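Local coordinates for uncharacterized protein (PDB 3RQB) that probably hydrolyses acyl-CoA thioesters to free acid and coenzyme A, as a double-hotdog acyl-CoA thioesterase, although its function has not been established, at residues V37-G42 with A71-A76; V125-P130 with L231-A236; V152-G157 with T168-R173. One frame throughout, in Å; residues are numbered along the deposited sequence.

Interaction 1. Residues V37-G42 with A71-A76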
loop_
_atom_site.group_PDB
_atom_site.type_symbol
_atom_site.label_atom_id
_atom_site.label_comp_id
_atom_site.label_asym_id
_atom_site.label_seq_id
_atom_site.Cartn_x
_atom_site.Cartn_y
_atom_site.Cartn_z
ATOM N N VAL B 37 1.910 10.986 20.856
ATOM C CA VAL B 37 2.960 11.544 20.015
ATOM C C VAL B 37 2.398 11.980 18.652
ATOM O O VAL B 37 2.947 11.651 17.600
ATOM C CB VAL B 37 4.129 10.548 19.845
ATOM C CG1 VAL B 37 4.467 9.904 21.181
ATOM C CG2 VAL B 37 3.782 9.474 18.843
ATOM N N GLY B 38 1.307 12.733 18.675
ATOM C CA GLY B 38 0.624 13.083 17.448
ATOM C C GLY B 38 -0.722 12.413 17.253
ATOM O O GLY B 38 -1.087 11.494 17.981
ATOM N N PRO B 39 -1.477 12.899 16.262
ATOM C CA PRO B 39 -2.895 12.620 16.027
ATOM C C PRO B 39 -3.152 11.217 15.502
ATOM O O PRO B 39 -2.260 10.581 14.939
ATOM C CB PRO B 39 -3.274 13.634 14.943
ATOM C CG PRO B 39 -2.084 14.568 14.820
ATOM C CD PRO B 39 -0.917 13.767 15.218
ATOM N N PHE B 40 -4.383 10.755 15.694
ATOM C CA PHE B 40 -4.818 9.463 15.197
ATOM C C PHE B 40 -4.613 9.403 13.689
ATOM O O PHE B 40 -5.074 10.279 12.952
ATOM C CB PHE B 40 -6.288 9.247 15.554
ATOM C CG PHE B 40 -6.914 8.077 14.866
ATOM C CD1 PHE B 40 -6.360 6.813 14.976
ATOM C CD2 PHE B 40 -8.071 8.234 14.122
ATOM C CE1 PHE B 40 -6.944 5.729 14.347
ATOM C CE2 PHE B 40 -8.661 7.157 13.490
ATOM C CZ PHE B 40 -8.100 5.902 13.604
ATOM N N GLY B 41 -3.920 8.367 13.236
ATOM C CA GLY B 41 -3.535 8.277 11.844
ATOM C C GLY B 41 -4.703 8.303 10.889
ATOM O O GLY B 41 -4.615 8.873 9.805
ATOM N N GLY B 42 -5.801 7.677 11.287
ATOM C CA GLY B 42 -6.943 7.522 10.409
ATOM C C GLY B 42 -7.604 8.854 10.136
ATOM O O GLY B 42 -8.187 9.072 9.070
ATOM N N ALA B 71 6.381 13.047 10.059
ATOM C CA ALA B 71 6.677 13.538 11.385
ATOM C C ALA B 71 5.333 13.723 12.037
ATOM O O ALA B 71 4.362 14.040 11.350
ATOM C CB ALA B 71 7.400 14.861 11.298
ATOM N N PRO B 72 5.258 13.485 13.360
ATOM C CA PRO B 72 4.005 13.646 14.112
ATOM C C PRO B 72 3.479 15.074 14.014
ATOM O O PRO B 72 4.217 16.032 14.258
ATOM C CB PRO B 72 4.415 13.323 15.557
ATOM C CG PRO B 72 5.899 13.491 15.585
ATOM C CD PRO B 72 6.376 13.080 14.232
ATOM N N ALA B 73 2.210 15.219 13.665
ATOM C CA ALA B 73 1.657 16.549 13.511
ATOM C C ALA B 73 1.377 17.166 14.884
ATOM O O ALA B 73 0.880 16.486 15.787
ATOM C CB ALA B 73 0.403 16.499 12.661
ATOM N N LYS B 74 1.733 18.442 15.038
ATOM C CA LYS B 74 1.422 19.222 16.236
ATOM C C LYS B 74 -0.080 19.438 16.259
ATOM O O LYS B 74 -0.729 19.267 15.217
ATOM C CB LYS B 74 2.148 20.570 16.220
ATOM C CG LYS B 74 3.675 20.487 16.321
ATOM C CD LYS B 74 4.356 20.398 14.951
ATOM C CE LYS B 74 5.816 20.851 15.031
ATOM N NZ LYS B 74 6.314 20.941 16.445
ATOM N N VAL B 75 -0.667 19.814 17.399
ATOM C CA VAL B 75 -2.092 20.072 17.293
ATOM C C VAL B 75 -2.113 21.569 17.109
ATOM O O VAL B 75 -2.072 22.384 18.040
ATOM C CB VAL B 75 -2.811 19.710 18.606
ATOM C CG1 VAL B 75 -4.309 19.815 18.426
ATOM C CG2 VAL B 75 -2.413 18.302 19.063
ATOM N N ALA B 76 -2.220 21.888 15.835
ATOM C CA ALA B 76 -1.997 23.215 15.331
ATOM C C ALA B 76 -2.807 23.341 14.075
ATOM O O ALA B 76 -3.190 22.334 13.484
ATOM C CB ALA B 76 -0.514 23.449 15.046
#
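Pro39 sets one rim of its ring against Ala73. Its CG lies 3.8 Å from Ala73 CB, while CD, the ring carbon next to the nitrogen, approaches the carbonyl side of the same residue at 3.3 Å from Ala73 O. One ring thus meets its neighbour at two corners, CG against the methyl and CD against the carbonyl oxygen; closed onto its own backbone nitrogen, it has no freely turning bond by which to swing off either. Next along, Pro72 makes the corresponding approach from the other segment: its CB sits 3.0 Å from Val37 O, and its CG stays further off at 4.0 Å from that oxygen. Between the two prolines Gly38 passes the other chain, its CA 3.8 Å from Ala73 O; the nearest pair of CA atoms is that of Gly38 and Pro72, 4.8 Å apart. The backbone angles of Gly38 (phi 110°, psi 168°) by themselves call for glycine, and a CB there would point toward Pro72.

Just beyond, Phe40 holds the N-cap position of helix 41-53, the long helix of the N-terminal hotdog domain, and stacks its ring with Trp146. Elsewhere Tyr34 OH bonds to Gly38 N, and Gln100 to Lys74 O.

Replacing Pro39 with glycine would probably cost Ala73 its apolar neighbour, open a gap beside the methyl and let the turn before the helix flex more.

No hydrogen bond links 37-42 with 71-76; the two loops meet through rigid proline rings, a methyl and carbonyl oxygens facing carbon, so shape and van der Waals contact, not polar pairing, set how they fit.

Interaction 2. Residues V125-P130 with L231-A236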
loop_
_atom_site.group_PDB
_atom_site.type_symbol
_atom_site.label_atom_id
_atom_site.label_comp_id
_atom_site.label_asym_id
_atom_site.label_seq_id
_atom_site.Cartn_x
_atom_site.Cartn_y
_atom_site.Cartn_z
ATOM N N VAL B 125 -12.510 -14.926 1.970
ATOM C CA VAL B 125 -13.664 -15.379 2.724
ATOM C C VAL B 125 -13.916 -14.461 3.891
ATOM O O VAL B 125 -13.003 -14.156 4.669
ATOM C CB VAL B 125 -13.463 -16.776 3.312
ATOM C CG1 VAL B 125 -14.769 -17.265 3.953
ATOM C CG2 VAL B 125 -12.970 -17.731 2.247
HETATM N N MSE B 126 -15.158 -14.029 4.029
HETATM C CA MSE B 126 -15.537 -13.415 5.277
HETATM C C MSE B 126 -15.577 -14.499 6.354
HETATM O O MSE B 126 -16.186 -15.562 6.162
HETATM C CB MSE B 126 -16.877 -12.707 5.163
HETATM C CG MSE B 126 -17.192 -11.853 6.375
HETATM SE SE MSE B 126 -18.914 -10.964 6.202
HETATM C CE MSE B 126 -20.082 -12.548 6.179
ATOM N N PRO B 127 -14.888 -14.246 7.476
ATOM C CA PRO B 127 -14.917 -15.146 8.631
ATOM C C PRO B 127 -16.330 -15.312 9.156
ATOM O O PRO B 127 -17.179 -14.442 8.940
ATOM C CB PRO B 127 -14.046 -14.424 9.670
ATOM C CG PRO B 127 -13.810 -13.062 9.132
ATOM C CD PRO B 127 -13.904 -13.170 7.651
ATOM N N ASP B 128 -16.585 -16.434 9.817
ATOM C CA ASP B 128 -17.877 -16.633 10.438
ATOM C C ASP B 128 -17.838 -16.023 11.826
ATOM O O ASP B 128 -16.982 -16.375 12.636
ATOM C CB ASP B 128 -18.232 -18.111 10.527
ATOM C CG ASP B 128 -19.659 -18.327 10.989
ATOM O OD1 ASP B 128 -20.570 -17.670 10.432
ATOM O OD2 ASP B 128 -19.871 -19.131 11.921
ATOM N N VAL B 129 -18.768 -15.112 12.097
ATOM C CA VAL B 129 -18.761 -14.351 13.347
ATOM C C VAL B 129 -20.167 -14.098 13.887
ATOM O O VAL B 129 -21.143 -14.112 13.131
ATOM C CB VAL B 129 -18.087 -12.977 13.155
ATOM C CG1 VAL B 129 -16.732 -13.138 12.490
ATOM C CG2 VAL B 129 -18.980 -12.058 12.324
ATOM N N PRO B 130 -20.274 -13.866 15.203
ATOM C CA PRO B 130 -21.567 -13.481 15.780
ATOM C C PRO B 130 -21.967 -12.077 15.333
ATOM O O PRO B 130 -21.117 -11.329 14.854
ATOM C CB PRO B 130 -21.305 -13.524 17.296
ATOM C CG PRO B 130 -19.831 -13.336 17.426
ATOM C CD PRO B 130 -19.225 -14.004 16.228
ATOM N N LEU B 231 -17.326 -5.001 9.773
ATOM C CA LEU B 231 -16.399 -5.973 10.312
ATOM C C LEU B 231 -15.023 -5.789 9.718
ATOM O O LEU B 231 -14.817 -6.021 8.528
ATOM C CB LEU B 231 -16.871 -7.384 10.012
ATOM C CG LEU B 231 -15.965 -8.372 10.737
ATOM C CD1 LEU B 231 -16.273 -8.309 12.222
ATOM C CD2 LEU B 231 -16.117 -9.788 10.195
ATOM N N GLY B 232 -14.080 -5.353 10.539
ATOM C CA GLY B 232 -12.693 -5.311 10.115
ATOM C C GLY B 232 -11.944 -6.586 10.467
ATOM O O GLY B 232 -12.256 -7.262 11.448
ATOM N N VAL B 233 -10.940 -6.907 9.662
ATOM C CA VAL B 233 -10.028 -7.998 9.956
ATOM C C VAL B 233 -8.610 -7.509 9.728
ATOM O O VAL B 233 -8.218 -7.227 8.596
ATOM C CB VAL B 233 -10.253 -9.193 9.015
ATOM C CG1 VAL B 233 -9.261 -10.319 9.343
ATOM C CG2 VAL B 233 -11.702 -9.672 9.086
ATOM N N ALA B 234 -7.823 -7.450 10.789
ATOM C CA ALA B 234 -6.446 -7.024 10.649
ATOM C C ALA B 234 -5.548 -8.173 11.036
ATOM O O ALA B 234 -5.744 -8.810 12.072
ATOM C CB ALA B 234 -6.172 -5.813 11.519
ATOM N N ARG B 235 -4.568 -8.443 10.188
ATOM C CA ARG B 235 -3.597 -9.490 10.460
ATOM C C ARG B 235 -2.209 -8.894 10.310
ATOM O O ARG B 235 -2.042 -7.758 9.850
ATOM C CB ARG B 235 -3.798 -10.717 9.551
ATOM C CG ARG B 235 -3.255 -10.583 8.131
ATOM C CD ARG B 235 -3.556 -11.822 7.270
ATOM N NE ARG B 235 -3.117 -11.658 5.878
ATOM C CZ ARG B 235 -1.968 -12.118 5.374
ATOM N NH1 ARG B 235 -1.116 -12.790 6.147
ATOM N NH2 ARG B 235 -1.668 -11.908 4.092
ATOM N N ALA B 236 -1.215 -9.637 10.763
ATOM C CA ALA B 236 0.157 -9.189 10.650
ATOM C C ALA B 236 0.916 -10.199 9.828
ATOM O O ALA B 236 0.470 -11.328 9.635
ATOM C CB ALA B 236 0.786 -9.049 12.025
#
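Leu231 pushes one methyl into a row of apolar side chains on the 125-130 loop. That methyl is CD2, which lies 4.1 Å from Pro127 CG and 4.1 Å from Val129 CG1, so a single branch serves two partners. With CG anti to the backbone N (chi1 -173°), the leucine stands up from its strand toward the loop. It meets Val129 tip to tip, the two methyl groups facing each other, whereas Pro127 and Leu231 slide past one another in opposite directions.

Pro127 lies between Met126 and Val129 in the row. Its CG, the flap of an endo-puckered ring, touches not just Leu231 but also Val233 CG2, at 4.0 Å. Because Leu231 and Val233 alternate with Gly232 along the strand, both present their side chains to the same face, and the proline ring spans them. Strand 230-240 belongs to the curved antiparallel sheet of the C-terminal hotdog domain. Here the loop after strand 121-122 crosses over one face of that sheet, at the protein surface. Strand 168-174 widens the same apolar patch: Tyr169 touches Pro127 and Val233, while Trp171 packs on Val129 and Leu231 and gives its indole N-H to Pro130 O. That hydrogen bond holds the chain here, though none joins 125-130 to 231-236 directly.

Val129 carries CG1 beside its backbone N (chi1 -51°), the rotation that brings this methyl to Leu231. At the other end of the row the selenomethionine at Met126 makes a looser approach, its CG 4.5 Å from Leu231 CD2, and leans on Trp251 of the adjacent strand.

Interaction 3. Residues V152-G157 with T168-R173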
loop_
_atom_site.group_PDB
_atom_site.type_symbol
_atom_site.label_atom_id
_atom_site.label_comp_id
_atom_site.label_asym_id
_atom_site.label_seq_id
_atom_site.Cartn_x
_atom_site.Cartn_y
_atom_site.Cartn_z
ATOM N N VAL B 152 -16.684 0.160 18.985
ATOM C CA VAL B 152 -16.067 -1.101 18.615
ATOM C C VAL B 152 -16.574 -2.239 19.488
ATOM O O VAL B 152 -16.509 -2.182 20.722
ATOM C CB VAL B 152 -14.537 -1.033 18.751
ATOM C CG1 VAL B 152 -13.906 -2.341 18.297
ATOM C CG2 VAL B 152 -13.988 0.149 17.969
ATOM N N ARG B 153 -17.096 -3.273 18.845
ATOM C CA ARG B 153 -17.354 -4.516 19.542
ATOM C C ARG B 153 -16.221 -5.472 19.156
ATOM O O ARG B 153 -16.103 -5.885 18.003
ATOM C CB ARG B 153 -18.730 -5.069 19.172
ATOM C CG ARG B 153 -19.684 -4.006 18.664
ATOM C CD ARG B 153 -21.089 -4.545 18.498
ATOM N NE ARG B 153 -21.870 -4.331 19.710
ATOM C CZ ARG B 153 -22.990 -3.617 19.757
ATOM N NH1 ARG B 153 -23.470 -3.061 18.654
ATOM N NH2 ARG B 153 -23.638 -3.469 20.905
ATOM N N LEU B 154 -15.361 -5.791 20.116
ATOM C CA LEU B 154 -14.234 -6.661 19.823
ATOM C C LEU B 154 -14.630 -8.124 19.909
ATOM O O LEU B 154 -15.287 -8.558 20.866
ATOM C CB LEU B 154 -13.048 -6.393 20.744
ATOM C CG LEU B 154 -11.851 -7.283 20.391
ATOM C CD1 LEU B 154 -11.188 -6.847 19.089
ATOM C CD2 LEU B 154 -10.850 -7.280 21.516
ATOM N N ILE B 155 -14.211 -8.867 18.893
ATOM C CA ILE B 155 -14.589 -10.257 18.709
ATOM C C ILE B 155 -13.467 -11.172 19.146
ATOM O O ILE B 155 -13.633 -11.966 20.069
ATOM C CB ILE B 155 -14.951 -10.528 17.255
ATOM C CG1 ILE B 155 -16.018 -9.516 16.805
ATOM C CG2 ILE B 155 -15.403 -11.966 17.082
ATOM C CD1 ILE B 155 -16.509 -9.702 15.386
ATOM N N ARG B 156 -12.330 -11.084 18.467
ATOM C CA ARG B 156 -11.129 -11.769 18.934
ATOM C C ARG B 156 -9.922 -10.857 18.744
ATOM O O ARG B 156 -10.064 -9.728 18.269
ATOM C CB ARG B 156 -10.923 -13.094 18.191
ATOM C CG ARG B 156 -10.261 -12.944 16.843
ATOM C CD ARG B 156 -9.850 -14.281 16.269
ATOM N NE ARG B 156 -8.726 -14.873 16.987
ATOM C CZ ARG B 156 -7.920 -15.798 16.474
ATOM N NH1 ARG B 156 -8.102 -16.228 15.227
ATOM N NH2 ARG B 156 -6.926 -16.292 17.199
ATOM N N GLY B 157 -8.741 -11.351 19.107
ATOM C CA GLY B 157 -7.509 -10.621 18.863
ATOM C C GLY B 157 -7.241 -9.326 19.622
ATOM O O GLY B 157 -7.103 -8.269 19.001
ATOM N N THR B 168 -6.981 -9.999 14.302
ATOM C CA THR B 168 -8.091 -9.358 15.005
ATOM C C THR B 168 -9.368 -9.330 14.170
ATOM O O THR B 168 -9.325 -9.078 12.961
ATOM C CB THR B 168 -7.749 -7.896 15.383
ATOM O OG1 THR B 168 -6.781 -7.888 16.438
ATOM C CG2 THR B 168 -8.993 -7.140 15.848
ATOM N N TYR B 169 -10.498 -9.608 14.819
ATOM C CA TYR B 169 -11.821 -9.339 14.244
ATOM C C TYR B 169 -12.543 -8.323 15.123
ATOM O O TYR B 169 -12.511 -8.433 16.348
ATOM C CB TYR B 169 -12.692 -10.596 14.186
ATOM C CG TYR B 169 -12.138 -11.770 13.400
ATOM C CD1 TYR B 169 -11.100 -11.614 12.487
ATOM C CD2 TYR B 169 -12.671 -13.046 13.575
ATOM C CE1 TYR B 169 -10.605 -12.712 11.773
ATOM C CE2 TYR B 169 -12.191 -14.139 12.873
ATOM C CZ TYR B 169 -11.158 -13.977 11.975
ATOM O OH TYR B 169 -10.688 -15.081 11.282
ATOM N N GLN B 170 -13.191 -7.338 14.511
ATOM C CA GLN B 170 -14.020 -6.425 15.285
ATOM C C GLN B 170 -15.195 -5.838 14.511
ATOM O O GLN B 170 -15.120 -5.596 13.302
ATOM C CB GLN B 170 -13.171 -5.296 15.864
ATOM C CG GLN B 170 -12.647 -4.312 14.832
ATOM C CD GLN B 170 -11.449 -3.523 15.348
ATOM O OE1 GLN B 170 -10.687 -4.010 16.191
ATOM N NE2 GLN B 170 -11.277 -2.297 14.840
ATOM N N TRP B 171 -16.287 -5.614 15.227
ATOM C CA TRP B 171 -17.356 -4.792 14.709
ATOM C C TRP B 171 -16.994 -3.373 15.071
ATOM O O TRP B 171 -16.553 -3.097 16.191
ATOM C CB TRP B 171 -18.691 -5.162 15.345
ATOM C CG TRP B 171 -19.193 -6.510 14.943
ATOM C CD1 TRP B 171 -19.299 -7.621 15.735
ATOM C CD2 TRP B 171 -19.655 -6.897 13.643
ATOM N NE1 TRP B 171 -19.800 -8.672 15.010
ATOM C CE2 TRP B 171 -20.029 -8.257 13.723
ATOM C CE3 TRP B 171 -19.789 -6.226 12.418
ATOM C CZ2 TRP B 171 -20.530 -8.963 12.622
ATOM C CZ3 TRP B 171 -20.287 -6.925 11.324
ATOM C CH2 TRP B 171 -20.649 -8.281 11.436
HETATM N N MSE B 172 -17.164 -2.472 14.116
HETATM C CA MSE B 172 -16.823 -1.081 14.337
HETATM C C MSE B 172 -17.695 -0.162 13.491
HETATM O O MSE B 172 -18.094 -0.502 12.367
HETATM C CB MSE B 172 -15.354 -0.850 13.986
HETATM C CG MSE B 172 -15.090 -1.030 12.505
HETATM SE SE MSE B 172 -13.277 -1.541 12.067
HETATM C CE MSE B 172 -13.544 -1.918 10.177
ATOM N N ARG B 173 -17.975 1.010 14.046
ATOM C CA ARG B 173 -18.664 2.071 13.342
ATOM C C ARG B 173 -18.233 3.383 13.965
ATOM O O ARG B 173 -17.616 3.399 15.029
ATOM C CB ARG B 173 -20.179 1.909 13.435
ATOM C CG ARG B 173 -20.741 2.096 14.828
ATOM C CD ARG B 173 -22.252 2.272 14.772
ATOM N NE ARG B 173 -22.888 2.151 16.084
ATOM C CZ ARG B 173 -22.803 3.069 17.045
ATOM N NH1 ARG B 173 -22.088 4.169 16.844
ATOM N NH2 ARG B 173 -23.424 2.888 18.208
#
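This is an antiparallel beta pairing, the two arms of a hairpin, with 150-156 as an outermost strand within this chain and 168-174 one place further in. The short strand axes run 4.5 Å apart. Arg153 and Trp171 form a hydrogen-bonded pair, Arg153 N to Trp171 O at 2.7 Å and Trp171 N to Arg153 O at 2.8 Å. Val152 with Met172 and Leu154 with Gln170 are non-hydrogen-bonded pairs.

Then the register slips by one. Ile155 N bonds to Tyr169 O at 3.1 Å, and Arg156 N reaches the same oxygen weakly: a classic beta bulge in the edge strand of this C-terminal hotdog sheet. The bulge brings Ile155 round toward Tyr169 and Trp171. Its CG1 lies beside its own backbone N (chi1 -53°), which carries CD1 obliquely onto the indole, 3.5 Å from Trp171 CD1, while Trp171 NE1 has Pro130 O as its partner.

Arg156 runs alongside Tyr169, both pointing the same way. Arg156 CD lies over one ring face, 4.2 Å from the centroid of the Tyr169 ring, in a CH-pi contact, and the guanidinium is turned almost perpendicular to the ring and bridges to Asp165. Where the chain bends at Gly157, whose phi is positive, Thr168 OG1 donates to a lone pair of Gly157 O at 2.6 Å; that hydroxyl also meets Arg195 NH1.

Interactions 2 and 3 are neighbours, their centres 9 Å apart in the C-terminal hotdog domain. Strands 230-240 and 168-174 are adjacent in its sheet, where Ala234 pairs with Thr168 and Gly232 with Gln170, and Leu231 packs against Ile155. The hairpin of interaction 3 falls in sequence between the two segments of interaction 2, so the loop 125-130, the edge hairpin and strand 230-240 form one continuous region. Interaction 1 comes earlier in the chain and lies in the N-terminal domain, its centre 24 Å from that of interaction 3 and 28 Å from that of interaction 2, across the chain's centre. Each contact ties parts within one hotdog half; none joins the halves.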